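Local coordinates for nisin leader peptide-processing serine protease NisP (Lactococcus lactis subsp. lactis, PDB 4MZD), which is a subtilisin-like serine protease that removes the leader peptide from the lantibiotic nisin precursor, this chain holding its catalytic domain, at residues I190-A193 with A194-N198; I260-L263 with K264-S268; G290-G293 with Y294-S298; V394-I397 with V398-L401. All coordinates share one frame; numbering follows the deposited sequence. Where two conformers were deposited one is given.

Contact 1 (I190-A193 with A194-N198); sequences IRRA and ADDGN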
loop_
_atom_site.group_PDB
_atom_site.type_symbol
_atom_site.label_atom_id
_atom_site.label_comp_id
_atom_site.label_asym_id
_atom_site.label_seq_id
_atom_site.Cartn_x
_atom_site.Cartn_y
_atom_site.Cartn_z
ATOM N N ILE A 190 0.637 -6.980 11.391
ATOM C CA ILE A 190 0.057 -5.744 11.904
ATOM C C ILE A 190 0.330 -5.616 13.400
ATOM O O ILE A 190 0.764 -4.569 13.881
ATOM C CB ILE A 190 -1.461 -5.686 11.631
ATOM C CG1 ILE A 190 -1.728 -5.521 10.128
ATOM C CG2 ILE A 190 -2.104 -4.558 12.432
ATOM C CD1 ILE A 190 -3.177 -5.805 9.728
ATOM N N ARG A 191 0.084 -6.694 14.136
ATOM C CA ARG A 191 0.322 -6.683 15.577
ATOM C C ARG A 191 1.791 -6.426 15.896
ATOM O O ARG A 191 2.114 -5.640 16.791
ATOM C CB ARG A 191 -0.121 -8.003 16.201
ATOM C CG ARG A 191 -1.609 -8.240 16.120
ATOM C CD ARG A 191 -1.965 -9.598 16.696
ATOM N NE ARG A 191 -3.380 -9.898 16.525
ATOM C CZ ARG A 191 -4.323 -9.558 17.395
ATOM N NH1 ARG A 191 -4.001 -8.907 18.510
ATOM N NH2 ARG A 191 -5.591 -9.868 17.149
ATOM N N ARG A 192 2.677 -7.094 15.165
ATOM C CA ARG A 192 4.114 -6.961 15.391
ATOM C C ARG A 192 4.604 -5.550 15.074
ATOM O O ARG A 192 5.415 -4.983 15.810
ATOM C CB ARG A 192 4.876 -7.987 14.549
ATOM C CG ARG A 192 6.366 -8.068 14.835
ATOM C CD ARG A 192 6.632 -8.603 16.239
ATOM N NE ARG A 192 6.922 -7.536 17.189
ATOM C CZ ARG A 192 7.008 -7.717 18.502
ATOM N NH1 ARG A 192 6.798 -8.920 19.020
ATOM N NH2 ARG A 192 7.290 -6.696 19.298
ATOM N N ALA A 193 4.117 -4.984 13.976
ATOM C CA ALA A 193 4.495 -3.629 13.603
ATOM C C ALA A 193 4.046 -2.629 14.665
ATOM O O ALA A 193 4.771 -1.689 14.975
ATOM C CB ALA A 193 3.922 -3.274 12.246
ATOM N N ALA A 194 2.852 -2.828 15.219
ATOM C CA ALA A 194 2.354 -1.958 16.280
ATOM C C ALA A 194 3.166 -2.142 17.559
ATOM O O ALA A 194 3.524 -1.166 18.227
ATOM C CB ALA A 194 0.883 -2.222 16.534
ATOM N N ASP A 195 3.472 -3.390 17.896
ATOM C CA ASP A 195 4.280 -3.673 19.081
ATOM C C ASP A 195 5.677 -3.064 18.995
ATOM O O ASP A 195 6.252 -2.689 20.011
ATOM C CB ASP A 195 4.367 -5.177 19.333
ATOM C CG ASP A 195 3.087 -5.738 19.932
ATOM O OD1 ASP A 195 2.350 -4.963 20.570
ATOM O OD2 ASP A 195 2.818 -6.946 19.759
ATOM N N ASP A 196 6.213 -2.966 17.782
ATOM C CA ASP A 196 7.535 -2.391 17.567
ATOM C C ASP A 196 7.513 -0.860 17.532
ATOM O O ASP A 196 8.550 -0.229 17.328
ATOM C CB ASP A 196 8.159 -2.921 16.278
ATOM C CG ASP A 196 8.549 -4.387 16.351
ATOM O OD1 ASP A 196 8.596 -4.966 17.462
ATOM O OD2 ASP A 196 8.829 -4.953 15.270
ATOM N N GLY A 197 6.334 -0.265 17.701
ATOM C CA GLY A 197 6.226 1.178 17.833
ATOM C C GLY A 197 6.099 1.965 16.540
ATOM O O GLY A 197 6.271 3.184 16.547
ATOM N N ASN A 198 5.793 1.291 15.436
ATOM C CA ASN A 198 5.559 1.986 14.178
ATOM C C ASN A 198 4.210 2.673 14.218
ATOM O O ASN A 198 3.176 2.006 14.190
ATOM C CB ASN A 198 5.557 1.002 13.012
ATOM C CG ASN A 198 6.887 0.327 12.826
ATOM O OD1 ASN A 198 7.833 0.926 12.311
ATOM N ND2 ASN A 198 6.977 -0.923 13.256
#
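The guanidinium of Arg192 meets two aspartates at different places: CB of Asp195 lies over one face, and OD1 of Asp196 sits at the edge, near the plane. In the conformer described here, NH2 of Arg192 reaches Asp196 OD1 at 2.8 Å as the main arm of a salt bridge, while NE adds a weak bond to the same oxygen. The fit is imperfect, since OD1 is met on its syn side but 33° out of the carboxylate plane. Arg192 starts with CG opposite its own N (chi1 -172°), then bends at chi2 and chi3, which folds the head back over the following turn. The carboxylate of Asp195 stands farther off, OD2 4.5 Å from Arg192 NH2 and well off the guanidinium plane; its OD1 is bonded to Tyr234 of helix 222-238. OD2 of Asp196 is held by the hydroxyl of Tyr173.

The amide of Asn198 turns back to the helix end. Its ND2 donates to Ala193 O at 2.9 Å, on a lone pair in the carbonyl plane, while OD1 takes bonds from Ser95 and Asn171 on strands 95-100 and 169-174 of the mixed sheet. Gly197, with positive phi (88°), makes the reversal. Asn198 N to Ala193 O (3.2 Å, nearly straight ahead) and Gly197 N to Ala194 O (3.0 Å) make a Schellman motif, with ND2 as a further donor; it closes helix 183-195, where the subtilisin-like alpha/beta fold hands the chain over to strand 200-210.

Contact 2 (I260-L263 with K264-S268); sequences INFL and KRFRS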
loop_
_atom_site.group_PDB
_atom_site.type_symbol
_atom_site.label_atom_id
_atom_site.label_comp_id
_atom_site.label_asym_id
_atom_site.label_seq_id
_atom_site.Cartn_x
_atom_site.Cartn_y
_atom_site.Cartn_z
ATOM N N ILE A 260 -19.761 -9.130 -6.562
ATOM C CA ILE A 260 -20.169 -10.523 -6.619
ATOM C C ILE A 260 -19.879 -11.115 -8.000
ATOM O O ILE A 260 -19.347 -12.220 -8.109
ATOM C CB ILE A 260 -21.655 -10.682 -6.276
ATOM C CG1 ILE A 260 -21.859 -10.488 -4.772
ATOM C CG2 ILE A 260 -22.165 -12.058 -6.703
ATOM C CD1 ILE A 260 -21.289 -11.612 -3.938
ATOM N N ASN A 261 -20.231 -10.380 -9.049
ATOM C CA ASN A 261 -19.954 -10.837 -10.407
ATOM C C ASN A 261 -18.466 -11.078 -10.623
ATOM O O ASN A 261 -18.072 -12.034 -11.287
ATOM C CB ASN A 261 -20.476 -9.839 -11.440
ATOM C CG ASN A 261 -21.984 -9.749 -11.448
ATOM O OD1 ASN A 261 -22.670 -10.607 -10.892
ATOM N ND2 ASN A 261 -22.511 -8.711 -12.087
ATOM N N PHE A 262 -17.640 -10.206 -10.056
ATOM C CA PHE A 262 -16.197 -10.375 -10.133
ATOM C C PHE A 262 -15.791 -11.668 -9.422
ATOM O O PHE A 262 -15.062 -12.486 -9.976
ATOM C CB PHE A 262 -15.487 -9.149 -9.544
ATOM C CG PHE A 262 -13.989 -9.261 -9.512
ATOM C CD1 PHE A 262 -13.221 -8.862 -10.598
ATOM C CD2 PHE A 262 -13.344 -9.748 -8.388
ATOM C CE1 PHE A 262 -11.836 -8.963 -10.561
ATOM C CE2 PHE A 262 -11.964 -9.849 -8.346
ATOM C CZ PHE A 262 -11.213 -9.456 -9.432
ATOM N N LEU A 263 -16.300 -11.872 -8.210
ATOM C CA LEU A 263 -15.935 -13.056 -7.434
ATOM C C LEU A 263 -16.358 -14.359 -8.101
ATOM O O LEU A 263 -15.693 -15.385 -7.953
ATOM C CB LEU A 263 -16.519 -12.999 -6.022
ATOM C CG LEU A 263 -15.896 -12.005 -5.047
ATOM C CD1 LEU A 263 -16.407 -12.286 -3.644
ATOM C CD2 LEU A 263 -14.380 -12.101 -5.093
ATOM N N LYS A 264 -17.474 -14.325 -8.822
ATOM C CA LYS A 264 -17.976 -15.528 -9.481
ATOM C C LYS A 264 -17.018 -16.049 -10.548
ATOM O O LYS A 264 -17.094 -17.209 -10.944
ATOM C CB LYS A 264 -19.364 -15.277 -10.064
ATOM C CG LYS A 264 -20.447 -15.227 -9.008
ATOM C CD LYS A 264 -21.799 -14.905 -9.615
ATOM C CE LYS A 264 -22.917 -15.127 -8.616
ATOM N NZ LYS A 264 -23.093 -16.574 -8.305
ATOM N N ARG A 265 -16.108 -15.194 -11.001
ATOM C CA ARG A 265 -15.090 -15.613 -11.955
ATOM C C ARG A 265 -14.067 -16.536 -11.296
ATOM O O ARG A 265 -13.385 -17.304 -11.985
ATOM C CB ARG A 265 -14.362 -14.397 -12.536
ATOM C CG ARG A 265 -15.233 -13.410 -13.294
ATOM C CD ARG A 265 -14.414 -12.191 -13.702
ATOM N NE ARG A 265 -13.210 -12.576 -14.435
ATOM C CZ ARG A 265 -12.135 -11.804 -14.575
ATOM N NH1 ARG A 265 -12.103 -10.595 -14.029
ATOM N NH2 ARG A 265 -11.086 -12.246 -15.257
ATOM N N PHE A 266 -13.963 -16.460 -9.970
ATOM C CA PHE A 266 -12.851 -17.076 -9.245
ATOM C C PHE A 266 -13.267 -17.978 -8.090
ATOM O O PHE A 266 -12.417 -18.641 -7.489
ATOM C CB PHE A 266 -11.922 -15.991 -8.693
ATOM C CG PHE A 266 -11.483 -14.988 -9.719
ATOM C CD1 PHE A 266 -10.558 -15.333 -10.686
ATOM C CD2 PHE A 266 -11.991 -13.701 -9.712
ATOM C CE1 PHE A 266 -10.149 -14.410 -11.634
ATOM C CE2 PHE A 266 -11.590 -12.776 -10.656
ATOM C CZ PHE A 266 -10.667 -13.128 -11.613
ATOM N N ARG A 267 -14.557 -17.979 -7.759
ATOM C CA ARG A 267 -15.053 -18.679 -6.581
ATOM C C ARG A 267 -16.412 -19.267 -6.880
ATOM O O ARG A 267 -17.054 -18.882 -7.855
ATOM C CB ARG A 267 -15.184 -17.717 -5.397
ATOM C CG ARG A 267 -13.890 -17.041 -5.009
ATOM C CD ARG A 267 -14.067 -16.130 -3.814
ATOM N NE ARG A 267 -12.895 -15.273 -3.692
ATOM C CZ ARG A 267 -12.723 -14.336 -2.768
ATOM N NH1 ARG A 267 -13.646 -14.127 -1.836
ATOM N NH2 ARG A 267 -11.612 -13.604 -2.786
ATOM N N SER A 268 -16.851 -20.184 -6.024
ATOM C CA SER A 268 -18.140 -20.843 -6.187
ATOM C C SER A 268 -19.145 -20.312 -5.167
ATOM O O SER A 268 -19.178 -20.760 -4.023
ATOM C CB SER A 268 -17.984 -22.356 -6.035
ATOM O OG SER A 268 -16.992 -22.856 -6.920
#
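The C-terminal end of helix 256-264 and the loop that follows, leading on toward strand 275-278, lie at the edge of the subtilisin-like domain. Leu263 and Phe262 on the helix meet Arg267 and Phe266 beyond it. Lys264 N donates to Ile260 O at 2.9 Å. Two bonds span three residues, Arg265 N to Phe262 O and Phe266 N to Leu263 O, and in both the donor stands well above the carbonyl plane. Leu263 O also receives a weak bond from Arg267 N, four residues on.

Phe262 and Phe266 pack obliquely, ring centroids 5.1 Å apart and planes at 58°. With CG trans to the backbone N (chi1 177°), the Phe262 ring stands out from the flank of the helix, where CE2 of Phe266 comes over one face, toward the rim, 3.6 Å from Phe262 CZ. Arg265 bends at chi3, and its guanidinium takes Phe266 CZ over the centre of one face. Elsewhere on this turn, CE of Lys264 rests on CG2 of Ile260 at 3.7 Å.

Arg267 runs straight from CG to NE and extends toward strand 200-210 and the loops around it. Its NH1, NE and NH2 bond to the Tyr215 hydroxyl and to the carbonyls of Asn480 and Tyr208 respectively, while CD2 of Leu263 sits over the centre of one guanidinium face, 3.6 Å from Arg267 CZ.

Contact 3 (G290-G293 with Y294-S298); sequences GIDG and YGNIS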
loop_
_atom_site.group_PDB
_atom_site.type_symbol
_atom_site.label_atom_id
_atom_site.label_comp_id
_atom_site.label_asym_id
_atom_site.label_seq_id
_atom_site.Cartn_x
_atom_site.Cartn_y
_atom_site.Cartn_z
ATOM N N GLY A 290 -5.882 4.962 -6.514
ATOM C CA GLY A 290 -4.895 5.484 -7.435
ATOM C C GLY A 290 -5.425 6.500 -8.417
ATOM O O GLY A 290 -6.550 6.377 -8.910
ATOM N N ILE A 291 -4.607 7.517 -8.687
ATOM C CA ILE A 291 -4.838 8.424 -9.802
ATOM C C ILE A 291 -3.691 8.349 -10.803
ATOM O O ILE A 291 -2.574 7.914 -10.483
ATOM C CB ILE A 291 -5.055 9.899 -9.352
ATOM C CG1 ILE A 291 -3.925 10.368 -8.433
ATOM C CG2 ILE A 291 -6.422 10.074 -8.701
ATOM C CD1 ILE A 291 -3.886 11.863 -8.225
ATOM N N ASP A 292 -3.978 8.771 -12.027
ATOM C CA ASP A 292 -2.950 8.914 -13.036
ATOM C C ASP A 292 -2.425 10.349 -13.061
ATOM O O ASP A 292 -2.801 11.176 -12.226
ATOM C CB ASP A 292 -3.428 8.428 -14.414
ATOM C CG ASP A 292 -4.584 9.235 -14.970
ATOM O OD1 ASP A 292 -4.783 10.405 -14.562
ATOM O OD2 ASP A 292 -5.287 8.693 -15.852
ATOM N N GLY A 293 -1.530 10.630 -13.999
ATOM C CA GLY A 293 -0.886 11.925 -14.068
ATOM C C GLY A 293 -1.817 13.070 -14.410
ATOM O O GLY A 293 -1.435 14.231 -14.268
ATOM N N TYR A 294 -3.025 12.750 -14.866
ATOM C CA TYR A 294 -4.042 13.754 -15.167
ATOM C C TYR A 294 -4.908 14.078 -13.951
ATOM O O TYR A 294 -5.750 14.977 -14.006
ATOM C CB TYR A 294 -4.947 13.263 -16.296
ATOM C CG TYR A 294 -4.270 13.168 -17.639
ATOM C CD1 TYR A 294 -4.239 14.257 -18.497
ATOM C CD2 TYR A 294 -3.671 11.989 -18.056
ATOM C CE1 TYR A 294 -3.622 14.177 -19.729
ATOM C CE2 TYR A 294 -3.054 11.898 -19.287
ATOM C CZ TYR A 294 -3.032 12.993 -20.118
ATOM O OH TYR A 294 -2.417 12.899 -21.344
ATOM N N GLY A 295 -4.715 13.339 -12.864
ATOM C CA GLY A 295 -5.523 13.518 -11.669
ATOM C C GLY A 295 -6.841 12.758 -11.707
ATOM O O GLY A 295 -7.702 12.947 -10.843
ATOM N N ASN A 296 -7.008 11.908 -12.716
ATOM C CA ASN A 296 -8.180 11.049 -12.806
ATOM C C ASN A 296 -7.918 9.723 -12.125
ATOM O O ASN A 296 -6.780 9.251 -12.095
ATOM C CB ASN A 296 -8.540 10.785 -14.263
ATOM C CG ASN A 296 -8.894 12.047 -15.007
ATOM O OD1 ASN A 296 -9.537 12.944 -14.460
ATOM N ND2 ASN A 296 -8.476 12.128 -16.259
ATOM N N ILE A 297 -8.961 9.106 -11.583
ATOM C CA ILE A 297 -8.793 7.782 -11.009
ATOM C C ILE A 297 -8.187 6.854 -12.058
ATOM O O ILE A 297 -8.634 6.817 -13.210
ATOM C CB ILE A 297 -10.116 7.221 -10.442
ATOM C CG1 ILE A 297 -10.583 8.081 -9.262
ATOM C CG2 ILE A 297 -9.939 5.777 -10.016
ATOM C CD1 ILE A 297 -11.855 7.588 -8.581
ATOM N N SER A 298 -7.145 6.132 -11.662
ATOM C CA SER A 298 -6.470 5.208 -12.564
ATOM C C SER A 298 -7.451 4.211 -13.151
ATOM O O SER A 298 -8.346 3.731 -12.454
ATOM C CB SER A 298 -5.393 4.432 -11.807
ATOM O OG SER A 298 -4.473 5.302 -11.172
#
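Ser298 N donates to Gly290 O at 2.8 Å, a nearly straight bond with an N-H...O angle of 169°, and Asp292 N donates to Asn296 O at 2.8 Å. These two bonds flank the single beta bridge between Ile291 and Ile297. Asp292 OD1 takes two more backbone N-H groups from the residues that follow, Tyr294 N at 2.9 Å and Asn296 N at 3.3 Å. They come to it from opposite faces of the carboxylate plane, which should limit rotation of the group. With chi1 at 63°, CG lies between the backbone N and the carbonyl carbon, which turns the carboxylate in over the loop.

Beyond the bridge, Asp292 to Gly295 make a type I beta turn, closed by Gly295 N on Asp292 O, at the exit of strand 286-291 of the central sheet. Gly295 itself has positive phi (84°), a conformation in which a CB would press on the preceding carbonyl oxygen.

The Tyr294 ring meets Asp292 OD1 at its edge, in plane. CG2 of Ile291 lies 3.5 Å from Asn296 O, and CG2 of Ile297 rests against Gly290 O. Ser298 OG tucks in beside the Gly290-Ile291 backbone and bonds to Gly313 O.

Contact 4 (V394-I397 with V398-L401); sequences VLNI and VDLL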
loop_
_atom_site.group_PDB
_atom_site.type_symbol
_atom_site.label_atom_id
_atom_site.label_comp_id
_atom_site.label_asym_id
_atom_site.label_seq_id
_atom_site.Cartn_x
_atom_site.Cartn_y
_atom_site.Cartn_z
ATOM N N VAL A 394 -7.425 13.945 -2.940
ATOM C CA VAL A 394 -6.095 13.516 -3.337
ATOM C C VAL A 394 -5.055 14.012 -2.344
ATOM O O VAL A 394 -5.234 15.037 -1.690
ATOM C CB VAL A 394 -5.731 13.986 -4.757
ATOM C CG1 VAL A 394 -6.692 13.391 -5.783
ATOM C CG2 VAL A 394 -5.718 15.505 -4.831
ATOM N N LEU A 395 -3.975 13.254 -2.218
ATOM C CA LEU A 395 -2.868 13.611 -1.342
ATOM C C LEU A 395 -2.155 14.858 -1.848
ATOM O O LEU A 395 -1.784 14.943 -3.022
ATOM C CB LEU A 395 -1.865 12.461 -1.278
ATOM C CG LEU A 395 -0.638 12.723 -0.401
ATOM C CD1 LEU A 395 -1.026 12.807 1.072
ATOM C CD2 LEU A 395 0.398 11.636 -0.621
ATOM N N ASN A 396 -1.964 15.818 -0.951
ATOM C CA ASN A 396 -1.153 16.990 -1.232
ATOM C C ASN A 396 -0.348 17.261 0.022
ATOM O O ASN A 396 -0.890 17.685 1.044
ATOM C CB ASN A 396 -2.012 18.194 -1.604
ATOM C CG ASN A 396 -1.177 19.390 -2.006
ATOM O OD1 ASN A 396 -0.459 19.957 -1.188
ATOM N ND2 ASN A 396 -1.261 19.773 -3.273
ATOM N N ILE A 397 0.949 16.984 -0.050
ATOM C CA ILE A 397 1.769 16.987 1.153
ATOM C C ILE A 397 1.997 18.396 1.690
ATOM O O ILE A 397 2.068 18.592 2.899
ATOM C CB ILE A 397 3.092 16.228 0.936
ATOM C CG1 ILE A 397 2.783 14.800 0.478
ATOM C CG2 ILE A 397 3.921 16.227 2.209
ATOM C CD1 ILE A 397 3.998 13.945 0.223
ATOM N N VAL A 398 2.095 19.378 0.798
ATOM C CA VAL A 398 2.193 20.756 1.253
ATOM C C VAL A 398 0.962 21.147 2.081
ATOM O O VAL A 398 1.091 21.724 3.167
ATOM C CB VAL A 398 2.428 21.730 0.082
ATOM C CG1 VAL A 398 2.316 23.169 0.563
ATOM C CG2 VAL A 398 3.795 21.469 -0.544
ATOM N N ASP A 399 -0.228 20.819 1.584
ATOM C CA ASP A 399 -1.453 21.124 2.322
ATOM C C ASP A 399 -1.468 20.405 3.666
ATOM O O ASP A 399 -1.879 20.968 4.683
ATOM C CB ASP A 399 -2.699 20.721 1.534
ATOM C CG ASP A 399 -2.980 21.635 0.361
ATOM O OD1 ASP A 399 -2.369 22.721 0.265
ATOM O OD2 ASP A 399 -3.842 21.268 -0.460
ATOM N N LEU A 400 -1.019 19.157 3.663
ATOM C CA LEU A 400 -1.035 18.355 4.870
ATOM C C LEU A 400 -0.084 18.928 5.919
ATOM O O LEU A 400 -0.454 19.082 7.083
ATOM C CB LEU A 400 -0.662 16.920 4.526
ATOM C CG LEU A 400 -0.880 15.892 5.625
ATOM C CD1 LEU A 400 -2.335 15.889 6.064
ATOM C CD2 LEU A 400 -0.468 14.525 5.120
ATOM N N LEU A 401 1.140 19.252 5.506
ATOM C CA LEU A 401 2.129 19.833 6.412
ATOM C C LEU A 401 1.667 21.182 6.952
ATOM O O LEU A 401 1.846 21.482 8.131
ATOM C CB LEU A 401 3.484 19.982 5.717
ATOM C CG LEU A 401 4.266 18.687 5.469
ATOM C CD1 LEU A 401 5.434 18.943 4.522
ATOM C CD2 LEU A 401 4.746 18.077 6.775
HETATM O O HOH W 1 2.153 19.357 -2.110
#
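The amide of Asn396 and the carboxylate of Asp399 lie stacked, their planes only 19° apart, while the two side chains cross at a slant. CG of Asn396 is 3.6 Å from Asp399 OD2. Asn396 is held in this pose by its own OD1, which accepts Asp399 N at 2.9 Å with the N-H pointing almost straight at it (165°). Its chi1 of -175° sets CG away from the backbone N and beside the carbonyl carbon, bringing OD1 to the N-terminal end of the first turn.

This is a classic N-cap: Asn396 precedes helix 397-402, and its side chain accepts from Asp399 N, an amide of the first turn, where helical carbonyl partners are lacking. A water serves another, accepting from Val398 N at 2.9 Å and giving a weak bond to Asn396 OD1. The backbone continues with Leu400 N on Asn396 O and Leu401 N on Ile397 O.

Ile397 and Leu401 run side by side in the same direction, CG2 to CD1 3.9 Å apart. Leu395 CD1 touches Leu400 CD2 more distantly, at 4.4 Å. Ile397, Leu395 and Leu400 all pack on helix 356-370, and Val398 faces helix 83-87.

In the fold
Contacts 1 to 4 follow in series along the chain. Contact 1 ends helix 183-195 ahead of strand 200-210, contact 2 ends helix 256-264, contact 3 spans the end of strand 286-291 and the turn after it, and contact 4 starts helix 397-402. They thus mark element ends around the mixed sheet of the subtilisin-like fold, in which strands 200-210 and 286-291 both pair with 241-245. Contacts 3 and 4 touch, Ile291 CD1 to Val394 CG1 at 4.0 Å; contacts 2 and 4 are farthest apart, 37 Å between centres, and away from the active site. Ala193 of contact 1 is about 11 Å from the side chain of Asp100, and Gly290 of contact 3 about 10 Å from that of Ser353, both predicted charge-relay residues.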